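Local coordinates for protein aminotransferase, class I (Staphylococcus aureus, PDB 2O1B) that probably transfers amino groups between amino acids and 2-oxo acids, using bound pyridoxal-5'-phosphate, as an aspartate-type aminotransferase of class I, at residues 96-101 against 245-250; 88-93 against 112-117. All coordinates share one frame; numbering follows the deposited sequence.

Contact 1: 96-101 against 245-250. With PLP (pyridoxal-5'-phosphate), chain B.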
ATOM      1  N   ASP A  96       5.298  23.179   4.667  1.00 26.20           N
ATOM      2  CA  ASP A  96       6.095  24.251   4.059  1.00 26.30           C
ATOM      3  C   ASP A  96       5.737  24.457   2.590  1.00 25.93           C
ATOM      4  O   ASP A  96       5.607  25.592   2.128  1.00 25.48           O
ATOM      5  CB  ASP A  96       7.592  23.948   4.147  1.00 26.28           C
ATOM      6  CG  ASP A  96       8.163  24.093   5.564  1.00 27.67           C
ATOM      7  OD1 ASP A  96       7.450  24.536   6.499  1.00 27.49           O
ATOM      8  OD2 ASP A  96       9.353  23.750   5.732  1.00 26.83           O
ATOM      9  N   PHE A  97       5.614  23.349   1.855  1.00 26.31           N
ATOM     10  CA  PHE A  97       5.212  23.375   0.449  1.00 26.18           C
ATOM     11  C   PHE A  97       3.844  24.041   0.321  1.00 26.83           C
ATOM     12  O   PHE A  97       3.700  25.043  -0.382  1.00 26.97           O
ATOM     13  CB  PHE A  97       5.208  21.944  -0.100  1.00 25.93           C
ATOM     14  CG  PHE A  97       4.804  21.825  -1.548  1.00 25.63           C
ATOM     15  CD1 PHE A  97       5.725  22.057  -2.566  1.00 25.52           C
ATOM     16  CD2 PHE A  97       3.523  21.411  -1.891  1.00 24.08           C
ATOM     17  CE1 PHE A  97       5.360  21.920  -3.914  1.00 25.71           C
ATOM     18  CE2 PHE A  97       3.155  21.274  -3.235  1.00 25.85           C
ATOM     19  CZ  PHE A  97       4.084  21.524  -4.244  1.00 25.19           C
ATOM     20  N   TYR A  98       2.847  23.517   1.030  1.00 26.74           N
ATOM     21  CA  TYR A  98       1.519  24.120   0.985  1.00 27.12           C
ATOM     22  C   TYR A  98       1.464  25.594   1.385  1.00 27.56           C
ATOM     23  O   TYR A  98       0.715  26.370   0.783  1.00 27.80           O
ATOM     24  CB  TYR A  98       0.491  23.267   1.729  1.00 26.93           C
ATOM     25  CG  TYR A  98      -0.325  22.469   0.743  1.00 26.51           C
ATOM     26  CD1 TYR A  98       0.256  21.428   0.007  1.00 25.46           C
ATOM     27  CD2 TYR A  98      -1.658  22.788   0.502  1.00 26.64           C
ATOM     28  CE1 TYR A  98      -0.491  20.711  -0.937  1.00 26.45           C
ATOM     29  CE2 TYR A  98      -2.414  22.068  -0.425  1.00 26.91           C
ATOM     30  CZ  TYR A  98      -1.824  21.039  -1.142  1.00 26.19           C
ATOM     31  OH  TYR A  98      -2.571  20.344  -2.062  1.00 26.06           O
ATOM     32  N   GLN A  99       2.280  25.985   2.363  1.00 27.86           N
ATOM     33  CA  GLN A  99       2.358  27.379   2.781  1.00 28.31           C
ATOM     34  C   GLN A  99       2.881  28.289   1.667  1.00 28.22           C
ATOM     35  O   GLN A  99       2.227  29.268   1.310  1.00 28.11           O
ATOM     36  CB  GLN A  99       3.217  27.540   4.050  1.00 28.23           C
ATOM     37  CG  GLN A  99       3.251  28.969   4.591  1.00 29.55           C
ATOM     38  CD  GLN A  99       1.883  29.463   5.023  1.00 29.81           C
ATOM     39  OE1 GLN A  99       1.218  28.851   5.864  1.00 30.67           O
ATOM     40  NE2 GLN A  99       1.457  30.570   4.449  1.00 29.44           N
ATOM     41  N   ARG A 100       4.058  27.987   1.121  1.00 28.06           N
ATOM     42  CA  ARG A 100       4.607  28.866   0.082  1.00 28.10           C
ATOM     43  C   ARG A 100       3.921  28.693  -1.279  1.00 28.17           C
ATOM     44  O   ARG A 100       3.933  29.613  -2.091  1.00 27.75           O
ATOM     45  CB  ARG A 100       6.139  28.777  -0.020  1.00 28.21           C
ATOM     46  CG  ARG A 100       6.660  27.435  -0.439  1.00 28.00           C
ATOM     47  CD  ARG A 100       8.169  27.442  -0.649  1.00 27.70           C
ATOM     48  NE  ARG A 100       8.531  26.241  -1.397  1.00 27.74           N
ATOM     49  CZ  ARG A 100       8.844  25.064  -0.856  1.00 27.48           C
ATOM     50  NH1 ARG A 100       8.886  24.901   0.461  1.00 27.79           N
ATOM     51  NH2 ARG A 100       9.123  24.042  -1.648  1.00 26.56           N
ATOM     52  N   GLN A 101       3.311  27.530  -1.520  1.00 27.94           N
ATOM     53  CA  GLN A 101       2.601  27.307  -2.781  1.00 28.30           C
ATOM     54  C   GLN A 101       1.195  27.925  -2.773  1.00 28.12           C
ATOM     55  O   GLN A 101       0.825  28.638  -3.714  1.00 28.02           O
ATOM     56  CB  GLN A 101       2.535  25.808  -3.149  1.00 28.56           C
ATOM     57  CG  GLN A 101       3.870  25.193  -3.628  1.00 29.21           C
ATOM     58  CD  GLN A 101       4.226  25.548  -5.067  1.00 31.83           C
ATOM     59  OE1 GLN A 101       3.391  26.066  -5.817  1.00 32.15           O
ATOM     60  NE2 GLN A 101       5.464  25.253  -5.462  1.00 30.94           N
ATOM     61  N   ALA A 245     -13.168  19.570   3.420  1.00 22.98           N
ATOM     62  CA  ALA A 245     -12.362  18.859   2.432  1.00 22.58           C
ATOM     63  C   ALA A 245     -10.958  18.449   2.862  1.00 22.20           C
ATOM     64  O   ALA A 245     -10.352  19.054   3.760  1.00 21.68           O
ATOM     65  CB  ALA A 245     -12.264  19.687   1.151  1.00 22.54           C
ATOM     66  N   ILE A 246     -10.456  17.410   2.193  1.00 22.15           N
ATOM     67  CA  ILE A 246      -9.019  17.138   2.135  1.00 22.28           C
ATOM     68  C   ILE A 246      -8.591  17.279   0.692  1.00 22.70           C
ATOM     69  O   ILE A 246      -9.400  17.134  -0.227  1.00 22.80           O
ATOM     70  CB  ILE A 246      -8.630  15.712   2.628  1.00 22.22           C
ATOM     71  CG1 ILE A 246      -9.408  14.625   1.870  1.00 22.97           C
ATOM     72  CG2 ILE A 246      -8.804  15.599   4.136  1.00 21.44           C
ATOM     73  CD1 ILE A 246      -8.896  13.190   2.125  1.00 22.19           C
ATOM     74  N   GLU A 247      -7.313  17.577   0.500  1.00 23.13           N
ATOM     75  CA  GLU A 247      -6.729  17.627  -0.824  1.00 23.17           C
ATOM     76  C   GLU A 247      -5.609  16.606  -0.907  1.00 23.22           C
ATOM     77  O   GLU A 247      -4.812  16.481   0.016  1.00 23.36           O
ATOM     78  CB  GLU A 247      -6.180  19.005  -1.076  1.00 23.76           C
ATOM     79  CG  GLU A 247      -5.786  19.257  -2.503  1.00 24.01           C
ATOM     80  CD  GLU A 247      -5.768  20.714  -2.770  1.00 25.68           C
ATOM     81  OE1 GLU A 247      -4.806  21.390  -2.322  1.00 24.89           O
ATOM     82  OE2 GLU A 247      -6.737  21.182  -3.397  1.00 23.22           O
ATOM     83  N   ILE A 248      -5.548  15.886  -2.021  1.00 23.40           N
ATOM     84  CA  ILE A 248      -4.523  14.856  -2.209  1.00 22.77           C
ATOM     85  C   ILE A 248      -3.566  15.296  -3.323  1.00 22.64           C
ATOM     86  O   ILE A 248      -3.984  15.682  -4.411  1.00 22.87           O
ATOM     87  CB  ILE A 248      -5.165  13.481  -2.439  1.00 22.63           C
ATOM     88  CG1 ILE A 248      -5.692  12.945  -1.093  1.00 21.86           C
ATOM     89  CG2 ILE A 248      -4.158  12.502  -3.059  1.00 22.69           C
ATOM     90  CD1 ILE A 248      -6.467  11.680  -1.156  1.00 21.37           C
ATOM     91  N   TYR A 249      -2.285  15.282  -3.011  1.00 22.94           N
ATOM     92  CA  TYR A 249      -1.251  15.800  -3.895  1.00 22.47           C
ATOM     93  C   TYR A 249      -0.254  14.688  -4.189  1.00 23.33           C
ATOM     94  O   TYR A 249       0.147  13.974  -3.268  1.00 23.50           O
ATOM     95  CB  TYR A 249      -0.533  16.973  -3.218  1.00 22.25           C
ATOM     96  CG  TYR A 249       0.374  17.749  -4.152  1.00 21.76           C
ATOM     97  CD1 TYR A 249      -0.113  18.856  -4.864  1.00 22.28           C
ATOM     98  CD2 TYR A 249       1.712  17.372  -4.343  1.00 22.19           C
ATOM     99  CE1 TYR A 249       0.710  19.562  -5.757  1.00 20.74           C
ATOM    100  CE2 TYR A 249       2.541  18.073  -5.224  1.00 21.35           C
ATOM    101  CZ  TYR A 249       2.027  19.158  -5.933  1.00 22.23           C
ATOM    102  OH  TYR A 249       2.842  19.843  -6.808  1.00 22.63           O
ATOM    103  N   SER A 250       0.153  14.559  -5.456  1.00 22.96           N
ATOM    104  CA  SER A 250       1.068  13.506  -5.880  1.00 23.50           C
ATOM    105  C   SER A 250       2.401  14.074  -6.342  1.00 23.02           C
ATOM    106  O   SER A 250       2.436  15.124  -6.979  1.00 23.39           O
ATOM    107  CB  SER A 250       0.460  12.692  -7.029  1.00 23.70           C
ATOM    108  OG  SER A 250       1.387  11.714  -7.471  1.00 24.78           O
TER
HETATM  109  N1  PLP B 400      -5.568  10.957  -9.757  1.00 16.80           N
HETATM  110  C2  PLP B 400      -5.427  11.443 -11.043  1.00 18.21           C
HETATM  111  C2A PLP B 400      -6.436  12.424 -11.574  1.00 17.70           C
HETATM  112  C3  PLP B 400      -4.326  11.032 -11.799  1.00 17.69           C
HETATM  113  O3  PLP B 400      -4.140  11.487 -13.072  1.00 20.28           O
HETATM  114  C4  PLP B 400      -3.395  10.136 -11.257  1.00 18.49           C
HETATM  115  C4A PLP B 400      -2.008  10.151 -11.829  1.00 17.73           C
HETATM  116  C5  PLP B 400      -3.561   9.640  -9.961  1.00 18.05           C
HETATM  117  C6  PLP B 400      -4.662  10.058  -9.213  1.00 18.26           C
HETATM  118  C5A PLP B 400      -2.581   8.644  -9.357  1.00 19.43           C
HETATM  119  O4P PLP B 400      -1.351   9.240  -8.989  1.00 21.63           O
HETATM  120  P   PLP B 400      -0.237   8.402  -8.172  1.00 20.36           P
HETATM  121  O1P PLP B 400       0.921   8.077  -9.100  1.00 18.00           O
HETATM  122  O2P PLP B 400      -0.900   7.147  -7.671  1.00 18.93           O
HETATM  123  O3P PLP B 400       0.236   9.275  -7.045  1.00 19.72           O
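Over one face of the Tyr249 ring stands the edge of Phe97, whose CE2 and CZ lie 3.6 Å from Tyr249 CZ. The pair is edge-to-face, with centroids 5.0 Å apart and planes at 61°. Gln101 CG covers one face of the Phe97 ring in turn, one helical turn further on. At the edge of the Tyr98 ring, in its plane, sits a carboxylate oxygen: Tyr98 OH donates to Glu247 OE1 over a very short 2.5 Å, the carboxylate plane turned 50° from the ring. Glu247 reaches this hydroxyl because its chain runs extended, CG anti to the backbone N. Tyrosine suits the helix here, since its para hydroxyl carries a donor from the helix to a buried acid. Ser234 OG also binds OE1 and the Ile235 amide binds OE2, so both carboxylate oxygens have partners in the interior. Ser250, at the end of the strand, gives its OG to PLP O3P at 2.7 Å. The 96-101 part of helix 88-102 runs at 101° to strand 245-250, packing on one side of the large mixed sheet; helix 118-129 touches Ile246 and Ile248 on the other, while Leu305 of helix 302-325 meets both Phe97 and Tyr249.

Contact 2: 88-93 against 112-117. With PLP (pyridoxal-5'-phosphate), chain B.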
ATOM      1  N   GLU A  88       9.260  13.518  10.798  1.00 28.27           N
ATOM      2  CA  GLU A  88       8.933  14.913  11.077  1.00 28.21           C
ATOM      3  C   GLU A  88       9.343  15.838   9.935  1.00 27.30           C
ATOM      4  O   GLU A  88       8.590  16.741   9.553  1.00 26.82           O
ATOM      5  CB  GLU A  88       9.596  15.366  12.374  1.00 28.80           C
ATOM      6  CG  GLU A  88       8.708  15.218  13.598  1.00 32.31           C
ATOM      7  CD  GLU A  88       7.506  16.152  13.553  1.00 35.72           C
ATOM      8  OE1 GLU A  88       7.705  17.394  13.579  1.00 38.92           O
ATOM      9  OE2 GLU A  88       6.366  15.640  13.488  1.00 36.40           O
ATOM     10  N   ALA A  89      10.538  15.609   9.397  1.00 26.46           N
ATOM     11  CA  ALA A  89      11.042  16.392   8.272  1.00 25.99           C
ATOM     12  C   ALA A  89      10.144  16.279   7.024  1.00 25.97           C
ATOM     13  O   ALA A  89      10.047  17.230   6.253  1.00 25.92           O
ATOM     14  CB  ALA A  89      12.467  16.002   7.950  1.00 25.67           C
ATOM     15  N   PHE A  90       9.498  15.127   6.841  1.00 25.80           N
ATOM     16  CA  PHE A  90       8.567  14.918   5.714  1.00 25.85           C
ATOM     17  C   PHE A  90       7.281  15.684   5.982  1.00 26.03           C
ATOM     18  O   PHE A  90       6.852  16.484   5.146  1.00 25.41           O
ATOM     19  CB  PHE A  90       8.326  13.412   5.447  1.00 25.81           C
ATOM     20  CG  PHE A  90       7.660  13.086   4.097  1.00 25.89           C
ATOM     21  CD1 PHE A  90       7.523  14.036   3.088  1.00 26.74           C
ATOM     22  CD2 PHE A  90       7.195  11.793   3.847  1.00 27.37           C
ATOM     23  CE1 PHE A  90       6.900  13.708   1.874  1.00 27.00           C
ATOM     24  CE2 PHE A  90       6.589  11.453   2.632  1.00 26.41           C
ATOM     25  CZ  PHE A  90       6.439  12.412   1.651  1.00 27.12           C
ATOM     26  N   LYS A  91       6.690  15.483   7.162  1.00 25.90           N
ATOM     27  CA  LYS A  91       5.486  16.243   7.540  1.00 26.24           C
ATOM     28  C   LYS A  91       5.713  17.751   7.393  1.00 26.07           C
ATOM     29  O   LYS A  91       4.828  18.492   6.959  1.00 25.81           O
ATOM     30  CB  LYS A  91       5.079  15.924   8.979  1.00 26.26           C
ATOM     31  CG  LYS A  91       4.739  14.462   9.242  1.00 26.71           C
ATOM     32  CD  LYS A  91       4.405  14.283  10.711  1.00 28.14           C
ATOM     33  CE  LYS A  91       4.175  12.824  11.066  1.00 29.08           C
ATOM     34  NZ  LYS A  91       4.222  12.637  12.549  1.00 29.91           N
ATOM     35  N   GLN A  92       6.915  18.187   7.762  1.00 26.24           N
ATOM     36  CA  GLN A  92       7.308  19.584   7.690  1.00 26.18           C
ATOM     37  C   GLN A  92       7.515  20.076   6.257  1.00 26.06           C
ATOM     38  O   GLN A  92       7.188  21.222   5.949  1.00 26.05           O
ATOM     39  CB  GLN A  92       8.565  19.825   8.525  1.00 26.24           C
ATOM     40  CG  GLN A  92       8.965  21.289   8.640  1.00 27.37           C
ATOM     41  CD  GLN A  92       8.008  22.100   9.504  1.00 27.88           C
ATOM     42  OE1 GLN A  92       7.762  21.756  10.653  1.00 28.55           O
ATOM     43  NE2 GLN A  92       7.489  23.191   8.959  1.00 26.24           N
ATOM     44  N   ALA A  93       8.076  19.230   5.392  1.00 26.20           N
ATOM     45  CA  ALA A  93       8.274  19.605   3.984  1.00 26.15           C
ATOM     46  C   ALA A  93       6.926  19.776   3.290  1.00 26.06           C
ATOM     47  O   ALA A  93       6.785  20.611   2.398  1.00 25.88           O
ATOM     48  CB  ALA A  93       9.126  18.579   3.253  1.00 26.01           C
ATOM     49  N   VAL A 112      -2.047  16.336   8.107  1.00 26.61           N
ATOM     50  CA  VAL A 112      -1.142  15.768   7.118  1.00 26.76           C
ATOM     51  C   VAL A 112      -1.083  14.243   7.241  1.00 26.84           C
ATOM     52  O   VAL A 112      -0.847  13.719   8.329  1.00 26.64           O
ATOM     53  CB  VAL A 112       0.289  16.351   7.271  1.00 26.81           C
ATOM     54  CG1 VAL A 112       1.230  15.680   6.310  1.00 27.74           C
ATOM     55  CG2 VAL A 112       0.298  17.858   7.034  1.00 26.67           C
ATOM     56  N   CYS A 113      -1.298  13.547   6.122  1.00 26.94           N
ATOM     57  CA  CYS A 113      -1.161  12.084   6.047  1.00 26.64           C
ATOM     58  C   CYS A 113      -0.389  11.726   4.792  1.00 26.60           C
ATOM     59  O   CYS A 113      -0.824  12.039   3.677  1.00 26.39           O
ATOM     60  CB  CYS A 113      -2.533  11.394   6.014  1.00 26.04           C
ATOM     61  SG  CYS A 113      -2.470   9.573   5.940  1.00 28.56           S
ATOM     62  N   ILE A 114       0.762  11.092   4.976  1.00 26.37           N
ATOM     63  CA  ILE A 114       1.592  10.638   3.868  1.00 27.19           C
ATOM     64  C   ILE A 114       0.949   9.447   3.161  1.00 26.81           C
ATOM     65  O   ILE A 114       0.394   8.569   3.821  1.00 26.84           O
ATOM     66  CB  ILE A 114       2.989  10.250   4.382  1.00 27.16           C
ATOM     67  CG1 ILE A 114       3.782  11.512   4.713  1.00 28.62           C
ATOM     68  CG2 ILE A 114       3.760   9.499   3.339  1.00 28.88           C
ATOM     69  CD1 ILE A 114       3.886  11.813   6.166  1.00 32.62           C
ATOM     70  N   LEU A 115       1.024   9.427   1.824  1.00 26.65           N
ATOM     71  CA  LEU A 115       0.390   8.373   1.013  1.00 26.12           C
ATOM     72  C   LEU A 115       1.400   7.567   0.206  1.00 25.89           C
ATOM     73  O   LEU A 115       2.382   8.112  -0.285  1.00 25.85           O
ATOM     74  CB  LEU A 115      -0.687   8.954   0.079  1.00 25.81           C
ATOM     75  CG  LEU A 115      -1.844   9.750   0.705  1.00 25.69           C
ATOM     76  CD1 LEU A 115      -2.746  10.364  -0.359  1.00 23.83           C
ATOM     77  CD2 LEU A 115      -2.653   8.896   1.671  1.00 24.59           C
ATOM     78  N   TYR A 116       1.133   6.270   0.061  1.00 25.87           N
ATOM     79  CA  TYR A 116       1.996   5.351  -0.684  1.00 25.86           C
ATOM     80  C   TYR A 116       1.610   5.389  -2.168  1.00 25.89           C
ATOM     81  O   TYR A 116       1.144   4.390  -2.734  1.00 25.66           O
ATOM     82  CB  TYR A 116       1.842   3.933  -0.128  1.00 25.71           C
ATOM     83  CG  TYR A 116       2.104   3.836   1.359  1.00 26.31           C
ATOM     84  CD1 TYR A 116       3.370   3.517   1.837  1.00 25.88           C
ATOM     85  CD2 TYR A 116       1.085   4.068   2.290  1.00 25.77           C
ATOM     86  CE1 TYR A 116       3.624   3.428   3.205  1.00 25.81           C
ATOM     87  CE2 TYR A 116       1.327   3.985   3.663  1.00 26.72           C
ATOM     88  CZ  TYR A 116       2.602   3.669   4.112  1.00 27.07           C
ATOM     89  OH  TYR A 116       2.864   3.573   5.463  1.00 26.55           O
ATOM     90  N   GLY A 117       1.806   6.555  -2.780  1.00 26.05           N
ATOM     91  CA  GLY A 117       1.203   6.887  -4.067  1.00 26.48           C
ATOM     92  C   GLY A 117      -0.230   7.282  -3.786  1.00 26.40           C
ATOM     93  O   GLY A 117      -0.887   6.650  -2.957  1.00 26.89           O
TER
HETATM   94  N1  PLP B 400      -5.568  10.957  -9.757  1.00 16.80           N
HETATM   95  C2  PLP B 400      -5.427  11.443 -11.043  1.00 18.21           C
HETATM   96  C2A PLP B 400      -6.436  12.424 -11.574  1.00 17.70           C
HETATM   97  C3  PLP B 400      -4.326  11.032 -11.799  1.00 17.69           C
HETATM   98  O3  PLP B 400      -4.140  11.487 -13.072  1.00 20.28           O
HETATM   99  C4  PLP B 400      -3.395  10.136 -11.257  1.00 18.49           C
HETATM  100  C4A PLP B 400      -2.008  10.151 -11.829  1.00 17.73           C
HETATM  101  C5  PLP B 400      -3.561   9.640  -9.961  1.00 18.05           C
HETATM  102  C6  PLP B 400      -4.662  10.058  -9.213  1.00 18.26           C
HETATM  103  C5A PLP B 400      -2.581   8.644  -9.357  1.00 19.43           C
HETATM  104  O4P PLP B 400      -1.351   9.240  -8.989  1.00 21.63           O
HETATM  105  P   PLP B 400      -0.237   8.402  -8.172  1.00 20.36           P
HETATM  106  O1P PLP B 400       0.921   8.077  -9.100  1.00 18.00           O
HETATM  107  O2P PLP B 400      -0.900   7.147  -7.671  1.00 18.93           O
HETATM  108  O3P PLP B 400       0.236   9.275  -7.045  1.00 19.72           O
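Phe90 lays the CD2 and CE2 atoms of its ring against the branches of Ile114, in the seven-stranded mixed sheet that forms the core of the large domain in fold-type I PLP enzymes, the family of aspartate aminotransferase. Strand 112-115 is an outermost strand of that sheet within the chain, and the 88-93 part of helix 88-102 passes across it at 107°, the axes of these short segments 9.2 Å apart at closest approach. Ring and isoleucine approach obliquely. Ile114 CG1 is 3.5 Å from Phe90 CE2, and CG2 touches the same ring carbon at an equal 3.5 Å, so the fork of the beta-branched side chain receives the corner of the ring. Phe90 reaches it with CG anti to the backbone N (chi1 -166°), which carries the ring out from the helix toward the strand. A beta-branched residue suits this place, since it is at home in a strand and offers two carbons, CG1 and CG2, to one ring carbon.

Lys91 adds its aliphatic part: CG lies 4.1 Å from Ile114 CD1, the two side chains crossing at about a right angle. Its extended chain then takes the ammonium group away from the strand to Glu109, its salt-bridge partner, with Glu88 a longer-range second charge. One residue thereby serves the apolar interface with methylenes and the polar border with its tip. Val112, two residues before Ile114, points the same way and brings CG1 up to the lysine backbone. Gln291 and Ala294 of helix 288-300 also touch Phe90, and Ile94, further along helix 88-102, packs on both Val112 and Ile114.

Beyond the strand, Tyr116 is the centre of an inverse gamma turn. It leads to Gly117, whose positive phi (79°) is easily adopted without a side chain and whose C comes within 3.8 Å of PLP O3P.

Overall arrangement
Both contacts seat helix 88-102 on the same mixed sheet: contact 2 by its first turns on strand 112-115 at the border, contact 1 by later turns on strand 245-250, with strand 263-267 between the two. Their centres are about 11 Å apart, and they touch directly where Ile248 CG2 meets Leu115 CD1 at 3.7 Å. Both of these residues point away from the helix, so the contacts meet on the opposite face of the sheet from helix 88-102. Each strand runs on toward the cofactor phosphate, bringing Ser250 and Gly117 into the PLP pocket. There Thr118, Lys119, Ser252 and Arg261 also bind PLP, as does Tyr81 of the second subunit.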